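PDB 2FP3: caspase Nc subunit 1 from Drosophila melanogaster, which acts as an initiator caspase, the protease part of a cysteine endopeptidase that helps start the cascade of caspases executing apoptosis in the fly. Local coordinates for residues Asn174-Ala184 with Ala231-Asn239; Lys84-Phe93 with Ser253-Ala264. The protein carries 2 engineered substitutions. All coordinates share one frame; numbering follows the deposited sequence.

Interaction 1: residues Asn174-Ala184 with Ala231-Asn239; sequences NKPKVLMFPFA and ADTLVCYAN. Engineered in segment 174-184: Ala-184 (natural residue Cys).
Lys-177 lays its side chain across Thr-233 at the start of two parallel strands, and its course shows how a buried lysine is steered. Extended as far as CD, the chain then bends at chi3 and chi4 (-74° and -66°), so that CE passes 3.1 Å from Thr-233 OG1 and NZ donates to Ala-231 O at 3.1 Å. Thr-233 OG1 donates to the same oxygen from the opposite face of its carbonyl plane, so one carbonyl oxygen takes a donor from each face; NZ also bonds Leu-172 O. Nearby, OD2 of Asp-232 lies against Asn-174 CA, while the polar ends of the two side chains are joined through a water, which links Asn-174 ND2 to Asp-232 OD1, an oxygen that Tyr-53 OH also bonds.

Farther along, the side chains sort onto two faces. On the face of Lys-177, Leu-179 CD1 rests on Thr-233 CG2 at 3.9 Å, and the methyl CG1 of Val-235 meets the edge of the Phe-181 ring, 3.9 Å from CE1. On the other face, Met-180 turns at chi3 (84°) to bring CE to 3.8 Å from Cys-236 CB, while Val-178 CG1 touches Cys-236 SG. Five backbone hydrogen bonds, from Lys-177 N to Asp-232 O through Phe-181 N to Cys-236 O, hold the strands in parallel register.

Ala-184, an engineered replacement for the cysteine inferred to be the nucleophile, follows the first strand. In the central caspase sheet, strand 130-139 flanks 177-181 and antiparallel strand 297-301 flanks 233-237, while helices 251-266 and 272-284 cover the Val-178, Met-180 and Cys-236 face.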
# COMPACT_ATOMS: atom_id res chain seq x y z
N ASN A 174 2.24 -16.38 -6.25
CA ASN A 174 1.21 -16.95 -5.38
C ASN A 174 1.18 -16.36 -3.98
O ASN A 174 0.69 -16.98 -3.04
CB ASN A 174 1.38 -18.46 -5.27
CG ASN A 174 1.11 -19.17 -6.57
OD1 ASN A 174 1.98 -19.84 -7.12
ND2 ASN A 174 -0.10 -19.01 -7.09
N LYS A 175 1.74 -15.16 -3.83
CA LYS A 175 1.72 -14.48 -2.54
C LYS A 175 0.88 -13.22 -2.68
O LYS A 175 0.82 -12.61 -3.74
CB LYS A 175 3.13 -14.10 -2.09
CG LYS A 175 3.97 -15.25 -1.58
CD LYS A 175 5.30 -14.74 -1.04
CE LYS A 175 6.24 -15.87 -0.65
NZ LYS A 175 7.50 -15.33 -0.10
N PRO A 176 0.22 -12.81 -1.60
CA PRO A 176 -0.61 -11.60 -1.62
C PRO A 176 0.24 -10.35 -1.86
O PRO A 176 1.18 -10.08 -1.10
CB PRO A 176 -1.24 -11.57 -0.23
CG PRO A 176 -1.03 -12.95 0.33
CD PRO A 176 0.24 -13.44 -0.27
N LYS A 177 -0.08 -9.58 -2.90
CA LYS A 177 0.66 -8.35 -3.20
C LYS A 177 -0.30 -7.14 -3.23
O LYS A 177 -1.25 -7.11 -4.02
CB LYS A 177 1.39 -8.46 -4.54
CG LYS A 177 2.45 -9.57 -4.57
CD LYS A 177 3.15 -9.64 -5.92
CE LYS A 177 2.26 -10.25 -6.97
NZ LYS A 177 2.01 -11.67 -6.64
N VAL A 178 -0.04 -6.17 -2.37
CA VAL A 178 -0.88 -4.98 -2.28
C VAL A 178 -0.07 -3.76 -2.65
O VAL A 178 0.81 -3.35 -1.89
CB VAL A 178 -1.44 -4.80 -0.83
CG1 VAL A 178 -2.45 -3.65 -0.78
CG2 VAL A 178 -2.09 -6.10 -0.35
N LEU A 179 -0.35 -3.19 -3.81
CA LEU A 179 0.37 -2.01 -4.30
C LEU A 179 -0.54 -0.80 -4.11
O LEU A 179 -1.60 -0.72 -4.71
CB LEU A 179 0.73 -2.20 -5.77
CG LEU A 179 1.38 -3.55 -6.14
CD1 LEU A 179 1.59 -3.63 -7.65
CD2 LEU A 179 2.70 -3.72 -5.41
N MET A 180 -0.11 0.14 -3.28
CA MET A 180 -0.92 1.32 -2.99
C MET A 180 -0.35 2.66 -3.43
O MET A 180 0.77 3.02 -3.06
CB MET A 180 -1.21 1.40 -1.48
CG MET A 180 -1.91 0.19 -0.92
SD MET A 180 -2.45 0.47 0.78
CE MET A 180 -4.02 1.30 0.50
N PHE A 181 -1.13 3.40 -4.21
CA PHE A 181 -0.75 4.72 -4.70
C PHE A 181 -1.84 5.70 -4.29
O PHE A 181 -2.64 6.13 -5.11
CB PHE A 181 -0.62 4.70 -6.21
CG PHE A 181 0.18 3.56 -6.74
CD1 PHE A 181 -0.41 2.32 -6.98
CD2 PHE A 181 1.54 3.72 -6.99
CE1 PHE A 181 0.34 1.26 -7.48
CE2 PHE A 181 2.29 2.65 -7.49
CZ PHE A 181 1.68 1.42 -7.73
N PRO A 182 -1.89 6.06 -3.00
CA PRO A 182 -2.90 6.98 -2.48
C PRO A 182 -2.97 8.36 -3.15
O PRO A 182 -3.89 9.14 -2.90
CB PRO A 182 -2.56 7.06 -0.99
CG PRO A 182 -1.09 6.74 -0.95
CD PRO A 182 -0.96 5.63 -1.94
N PHE A 183 -2.00 8.66 -4.00
CA PHE A 183 -1.99 9.94 -4.68
C PHE A 183 -1.85 9.72 -6.18
O PHE A 183 -0.76 9.78 -6.74
CB PHE A 183 -0.83 10.79 -4.17
CG PHE A 183 -0.93 11.14 -2.71
CD1 PHE A 183 -1.75 12.18 -2.29
CD2 PHE A 183 -0.23 10.40 -1.76
CE1 PHE A 183 -1.86 12.50 -0.93
CE2 PHE A 183 -0.33 10.71 -0.40
CZ PHE A 183 -1.15 11.76 0.01
N ALA A 184 -2.98 9.44 -6.82
CA ALA A 184 -3.01 9.19 -8.26
C ALA A 184 -3.84 10.24 -9.00
O ALA A 184 -4.22 11.26 -8.43
CB ALA A 184 -3.56 7.79 -8.54
N ALA A 231 -0.86 -11.48 -10.83
CA ALA A 231 -1.73 -12.41 -10.14
C ALA A 231 -1.62 -12.07 -8.67
O ALA A 231 -0.67 -11.41 -8.26
CB ALA A 231 -1.29 -13.84 -10.38
N ASP A 232 -2.62 -12.50 -7.90
CA ASP A 232 -2.62 -12.25 -6.47
C ASP A 232 -2.22 -10.81 -6.14
O ASP A 232 -1.45 -10.55 -5.21
CB ASP A 232 -1.64 -13.23 -5.82
CG ASP A 232 -1.95 -14.66 -6.18
OD1 ASP A 232 -2.91 -15.23 -5.63
OD2 ASP A 232 -1.25 -15.22 -7.04
N THR A 233 -2.75 -9.86 -6.90
CA THR A 233 -2.39 -8.48 -6.66
C THR A 233 -3.56 -7.52 -6.56
O THR A 233 -4.56 -7.64 -7.27
CB THR A 233 -1.45 -7.98 -7.78
OG1 THR A 233 -0.33 -8.87 -7.90
CG2 THR A 233 -0.95 -6.58 -7.48
N LEU A 234 -3.43 -6.56 -5.66
CA LEU A 234 -4.43 -5.51 -5.49
C LEU A 234 -3.71 -4.19 -5.74
O LEU A 234 -2.60 -3.97 -5.24
CB LEU A 234 -5.01 -5.50 -4.08
CG LEU A 234 -5.92 -6.65 -3.60
CD1 LEU A 234 -6.35 -6.35 -2.17
CD2 LEU A 234 -7.14 -6.78 -4.51
N VAL A 235 -4.33 -3.32 -6.54
CA VAL A 235 -3.77 -2.00 -6.80
C VAL A 235 -4.80 -1.03 -6.25
O VAL A 235 -5.92 -0.94 -6.74
CB VAL A 235 -3.56 -1.75 -8.30
CG1 VAL A 235 -3.01 -0.34 -8.52
CG2 VAL A 235 -2.57 -2.77 -8.86
N CYS A 236 -4.40 -0.30 -5.21
CA CYS A 236 -5.30 0.63 -4.54
C CYS A 236 -4.99 2.08 -4.88
O CYS A 236 -3.83 2.48 -4.96
CB CYS A 236 -5.21 0.40 -3.03
SG CYS A 236 -5.29 -1.36 -2.62
N TYR A 237 -6.05 2.86 -5.07
CA TYR A 237 -5.93 4.27 -5.42
C TYR A 237 -6.84 5.10 -4.52
O TYR A 237 -7.74 4.57 -3.88
CB TYR A 237 -6.41 4.51 -6.86
CG TYR A 237 -5.96 3.51 -7.89
CD1 TYR A 237 -4.68 3.57 -8.43
CD2 TYR A 237 -6.84 2.53 -8.36
CE1 TYR A 237 -4.28 2.68 -9.43
CE2 TYR A 237 -6.45 1.63 -9.36
CZ TYR A 237 -5.16 1.72 -9.89
OH TYR A 237 -4.75 0.86 -10.88
N ALA A 238 -6.61 6.40 -4.50
CA ALA A 238 -7.43 7.33 -3.74
C ALA A 238 -8.12 8.17 -4.82
O ALA A 238 -7.98 9.39 -4.86
CB ALA A 238 -6.57 8.21 -2.85
N ASN A 239 -8.84 7.48 -5.69
CA ASN A 239 -9.54 8.06 -6.83
C ASN A 239 -10.34 9.34 -6.57
O ASN A 239 -11.52 9.29 -6.21
CB ASN A 239 -10.44 7.01 -7.46
CG ASN A 239 -10.61 7.21 -8.95
OD1 ASN A 239 -9.64 7.30 -9.69
ND2 ASN A 239 -11.86 7.27 -9.39
O HOH W 1 -2.14 -17.78 -5.17
O HOH W 2 1.27 -14.56 -7.50

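Interaction 2: residues Lys84-Phe93 with Ser253-Ala264; sequences KDSKSLIHLF and SWYIQKFCQVMA
Helices 84-93 and 253-264 run side by side in the same direction, their axes 9.7 Å apart at closest approach and inclined by 21°. Leu-92 supplies a clear example of a knob entering a hole: its side chain sits among Phe-259, Cys-260, Met-263 and Ala-264. With CG anti to the backbone N (chi1 168°), both methyls reach the second helix, CD2 lying 3.6 Å from Met-263 CB and 3.9 Å from Cys-260 SG. The two side chains of Leu-92 and Met-263 meet almost perpendicularly. Phe-93 adds a looser touch, its CZ arriving at the edge of the Phe-259 ring, whose one face is covered by Met-263 CG from within its own helix.

One turn back, Leu-89 straddles two partners. Its CD2 approaches Cys-260 SG at 3.9 Å, and its CG faces the CG2 methyl of Ile-256 at 4.1 Å, the side chains again crossing nearly at right angles. Cys-260 SG also touches Ser-88 CB, so the sulfur rests against three residues of the facing helix.

The N-terminal ends of the two segments meet through polar groups. Ser-253 OG donates to Asp-85 OD2 at 3.0 Å, using the syn lone pair of that oxygen. The Gln-257 side chain lies among Lys-84, Asp-85 and Ser-88, with its amide plane only 27° from the Asp-85 carboxylate.

The contact therefore changes character along its length: at one end the fit is one of shape, Leu-92 set into its hole, whereas at the other a directional bond from Ser-253 steadies the buried Asp-85 carboxylate, with the Gln-257 amide beside it.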
# COMPACT_ATOMS: atom_id res chain seq x y z
N LYS A 84 3.20 12.79 8.40
CA LYS A 84 2.14 12.31 9.28
C LYS A 84 1.66 10.95 8.78
O LYS A 84 1.25 10.10 9.57
CB LYS A 84 0.98 13.31 9.29
CG LYS A 84 0.14 13.31 10.57
CD LYS A 84 -0.58 11.98 10.81
CE LYS A 84 -1.46 12.06 12.05
NZ LYS A 84 -2.23 10.81 12.29
N ASP A 85 1.70 10.76 7.46
CA ASP A 85 1.27 9.50 6.87
C ASP A 85 2.31 8.40 7.16
O ASP A 85 1.96 7.28 7.52
CB ASP A 85 1.06 9.67 5.36
CG ASP A 85 -0.03 10.68 5.03
OD1 ASP A 85 -1.05 10.72 5.73
OD2 ASP A 85 0.14 11.44 4.05
N SER A 86 3.58 8.74 6.98
CA SER A 86 4.65 7.79 7.23
C SER A 86 4.52 7.21 8.63
O SER A 86 4.70 6.00 8.82
CB SER A 86 6.00 8.48 7.08
OG SER A 86 6.12 9.05 5.80
N LYS A 87 4.21 8.06 9.60
CA LYS A 87 4.07 7.64 10.99
C LYS A 87 2.91 6.67 11.14
O LYS A 87 3.04 5.62 11.77
CB LYS A 87 3.85 8.84 11.91
CG LYS A 87 4.90 9.95 11.79
CD LYS A 87 4.52 11.17 12.63
CE LYS A 87 5.40 12.38 12.35
NZ LYS A 87 6.82 12.16 12.73
N SER A 88 1.76 7.03 10.58
CA SER A 88 0.58 6.19 10.65
C SER A 88 0.85 4.81 10.02
O SER A 88 0.57 3.78 10.63
CB SER A 88 -0.59 6.86 9.93
OG SER A 88 -0.95 8.08 10.55
N LEU A 89 1.39 4.80 8.81
CA LEU A 89 1.66 3.53 8.15
C LEU A 89 2.65 2.70 8.93
O LEU A 89 2.42 1.51 9.17
CB LEU A 89 2.17 3.77 6.72
CG LEU A 89 1.10 4.28 5.74
CD1 LEU A 89 1.76 4.81 4.48
CD2 LEU A 89 0.12 3.17 5.43
N ILE A 90 3.76 3.31 9.35
CA ILE A 90 4.76 2.57 10.11
C ILE A 90 4.13 1.99 11.37
O ILE A 90 4.23 0.79 11.64
CB ILE A 90 5.97 3.45 10.47
CG1 ILE A 90 6.79 3.71 9.20
CG2 ILE A 90 6.86 2.76 11.51
CD1 ILE A 90 7.79 4.85 9.33
N HIS A 91 3.47 2.84 12.15
CA HIS A 91 2.82 2.36 13.36
C HIS A 91 1.91 1.16 13.08
O HIS A 91 2.03 0.11 13.71
CB HIS A 91 2.00 3.48 14.00
CG HIS A 91 1.05 2.99 15.05
ND1 HIS A 91 1.49 2.45 16.25
CD2 HIS A 91 -0.29 2.88 15.06
CE1 HIS A 91 0.44 2.03 16.94
NE2 HIS A 91 -0.65 2.28 16.24
N LEU A 92 0.99 1.33 12.13
CA LEU A 92 0.05 0.27 11.77
C LEU A 92 0.72 -1.04 11.38
O LEU A 92 0.28 -2.12 11.81
CB LEU A 92 -0.84 0.72 10.61
CG LEU A 92 -1.67 -0.38 9.96
CD1 LEU A 92 -2.68 -0.90 10.96
CD2 LEU A 92 -2.38 0.17 8.72
N PHE A 93 1.76 -0.97 10.55
CA PHE A 93 2.40 -2.19 10.12
C PHE A 93 3.32 -2.82 11.15
O PHE A 93 3.63 -4.02 11.07
CB PHE A 93 3.09 -1.99 8.76
CG PHE A 93 2.10 -1.93 7.62
CD1 PHE A 93 1.58 -0.72 7.20
CD2 PHE A 93 1.59 -3.11 7.07
CE1 PHE A 93 0.55 -0.67 6.26
CE2 PHE A 93 0.55 -3.07 6.13
CZ PHE A 93 0.03 -1.84 5.72
N SER A 253 -3.83 11.63 1.60
CA SER A 253 -3.49 11.64 3.02
C SER A 253 -4.72 11.25 3.84
O SER A 253 -4.60 10.57 4.85
CB SER A 253 -3.00 13.03 3.44
OG SER A 253 -1.81 13.39 2.75
N TRP A 254 -5.89 11.70 3.39
CA TRP A 254 -7.14 11.40 4.07
C TRP A 254 -7.47 9.92 3.83
O TRP A 254 -7.97 9.23 4.72
CB TRP A 254 -8.26 12.29 3.53
CG TRP A 254 -9.45 12.34 4.42
CD1 TRP A 254 -10.72 11.97 4.10
CD2 TRP A 254 -9.48 12.77 5.79
NE1 TRP A 254 -11.55 12.15 5.19
CE2 TRP A 254 -10.81 12.63 6.23
CE3 TRP A 254 -8.51 13.25 6.68
CZ2 TRP A 254 -11.20 12.97 7.54
CZ3 TRP A 254 -8.90 13.58 7.97
CH2 TRP A 254 -10.24 13.44 8.39
N TYR A 255 -7.18 9.46 2.62
CA TYR A 255 -7.39 8.06 2.25
C TYR A 255 -6.52 7.21 3.18
O TYR A 255 -7.00 6.26 3.81
CB TYR A 255 -6.95 7.84 0.80
CG TYR A 255 -6.94 6.39 0.40
CD1 TYR A 255 -8.10 5.76 -0.04
CD2 TYR A 255 -5.77 5.64 0.47
CE1 TYR A 255 -8.10 4.42 -0.42
CE2 TYR A 255 -5.75 4.29 0.09
CZ TYR A 255 -6.92 3.69 -0.36
OH TYR A 255 -6.91 2.38 -0.79
N ILE A 256 -5.24 7.55 3.24
CA ILE A 256 -4.28 6.84 4.08
C ILE A 256 -4.68 6.82 5.55
O ILE A 256 -4.63 5.78 6.21
CB ILE A 256 -2.88 7.44 3.97
CG1 ILE A 256 -2.26 7.07 2.63
CG2 ILE A 256 -1.99 6.93 5.09
CD1 ILE A 256 -0.94 7.74 2.39
N GLN A 257 -5.06 7.98 6.08
CA GLN A 257 -5.45 8.05 7.48
C GLN A 257 -6.65 7.18 7.77
O GLN A 257 -6.65 6.40 8.73
CB GLN A 257 -5.73 9.50 7.88
CG GLN A 257 -4.51 10.40 7.80
CD GLN A 257 -3.34 9.89 8.63
OE1 GLN A 257 -2.21 9.80 8.14
NE2 GLN A 257 -3.61 9.55 9.89
N LYS A 258 -7.68 7.29 6.93
CA LYS A 258 -8.90 6.52 7.10
C LYS A 258 -8.57 5.04 6.98
O LYS A 258 -9.14 4.19 7.68
CB LYS A 258 -9.92 6.92 6.04
CG LYS A 258 -11.35 6.61 6.44
CD LYS A 258 -11.73 7.36 7.72
CE LYS A 258 -13.08 6.90 8.24
NZ LYS A 258 -13.51 7.62 9.48
N PHE A 259 -7.64 4.72 6.09
CA PHE A 259 -7.22 3.34 5.89
C PHE A 259 -6.61 2.78 7.17
O PHE A 259 -7.00 1.69 7.63
CB PHE A 259 -6.18 3.26 4.77
CG PHE A 259 -5.61 1.89 4.59
CD1 PHE A 259 -6.43 0.81 4.27
CD2 PHE A 259 -4.25 1.66 4.76
CE1 PHE A 259 -5.91 -0.47 4.13
CE2 PHE A 259 -3.71 0.38 4.62
CZ PHE A 259 -4.55 -0.68 4.30
N CYS A 260 -5.67 3.51 7.75
CA CYS A 260 -5.02 3.06 8.98
C CYS A 260 -6.03 2.97 10.10
O CYS A 260 -5.95 2.07 10.94
CB CYS A 260 -3.90 4.01 9.36
SG CYS A 260 -2.51 4.00 8.20
N GLN A 261 -6.99 3.90 10.13
CA GLN A 261 -8.00 3.86 11.19
C GLN A 261 -8.82 2.58 11.05
O GLN A 261 -8.97 1.83 12.02
CB GLN A 261 -8.94 5.08 11.11
CG GLN A 261 -8.21 6.42 11.16
CD GLN A 261 -9.16 7.61 11.27
OE1 GLN A 261 -10.16 7.69 10.55
NE2 GLN A 261 -8.83 8.55 12.15
N VAL A 262 -9.33 2.33 9.84
CA VAL A 262 -10.14 1.14 9.56
C VAL A 262 -9.34 -0.14 9.78
O VAL A 262 -9.86 -1.14 10.26
CB VAL A 262 -10.66 1.16 8.10
CG1 VAL A 262 -11.43 -0.14 7.79
CG2 VAL A 262 -11.54 2.38 7.87
N MET A 263 -8.06 -0.11 9.41
CA MET A 263 -7.20 -1.26 9.60
C MET A 263 -7.08 -1.50 11.11
O MET A 263 -7.25 -2.62 11.58
CB MET A 263 -5.82 -1.00 9.00
CG MET A 263 -5.74 -1.18 7.49
SD MET A 263 -5.85 -2.93 7.02
CE MET A 263 -4.13 -3.43 7.26
N ALA A 264 -6.80 -0.44 11.86
CA ALA A 264 -6.64 -0.54 13.31
C ALA A 264 -7.85 -1.15 14.01
O ALA A 264 -7.69 -1.95 14.94
CB ALA A 264 -6.36 0.84 13.89

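How the interactions relate
Both contacts belong to the caspase domain, their centres 15 Å apart, and together they show a layered alpha/beta fold: interaction 1 joins neighbouring strands of the central sheet, interaction 2 two helices packed beside it. Along the chain the order is 84-93, 174-184, 231-239, 253-264, so the strand pair falls between the two helices, and strand 233-237 is followed directly by helix 251-266. The layers touch where Tyr-255 OH lies against Met-180 CE and Cys-236 CB, and where Phe-183 meets Ser-253. The helix layer thereby packs against the segment ending at position 184, the inferred site of the catalytic cysteine, with His-137, catalytic by similarity, also near.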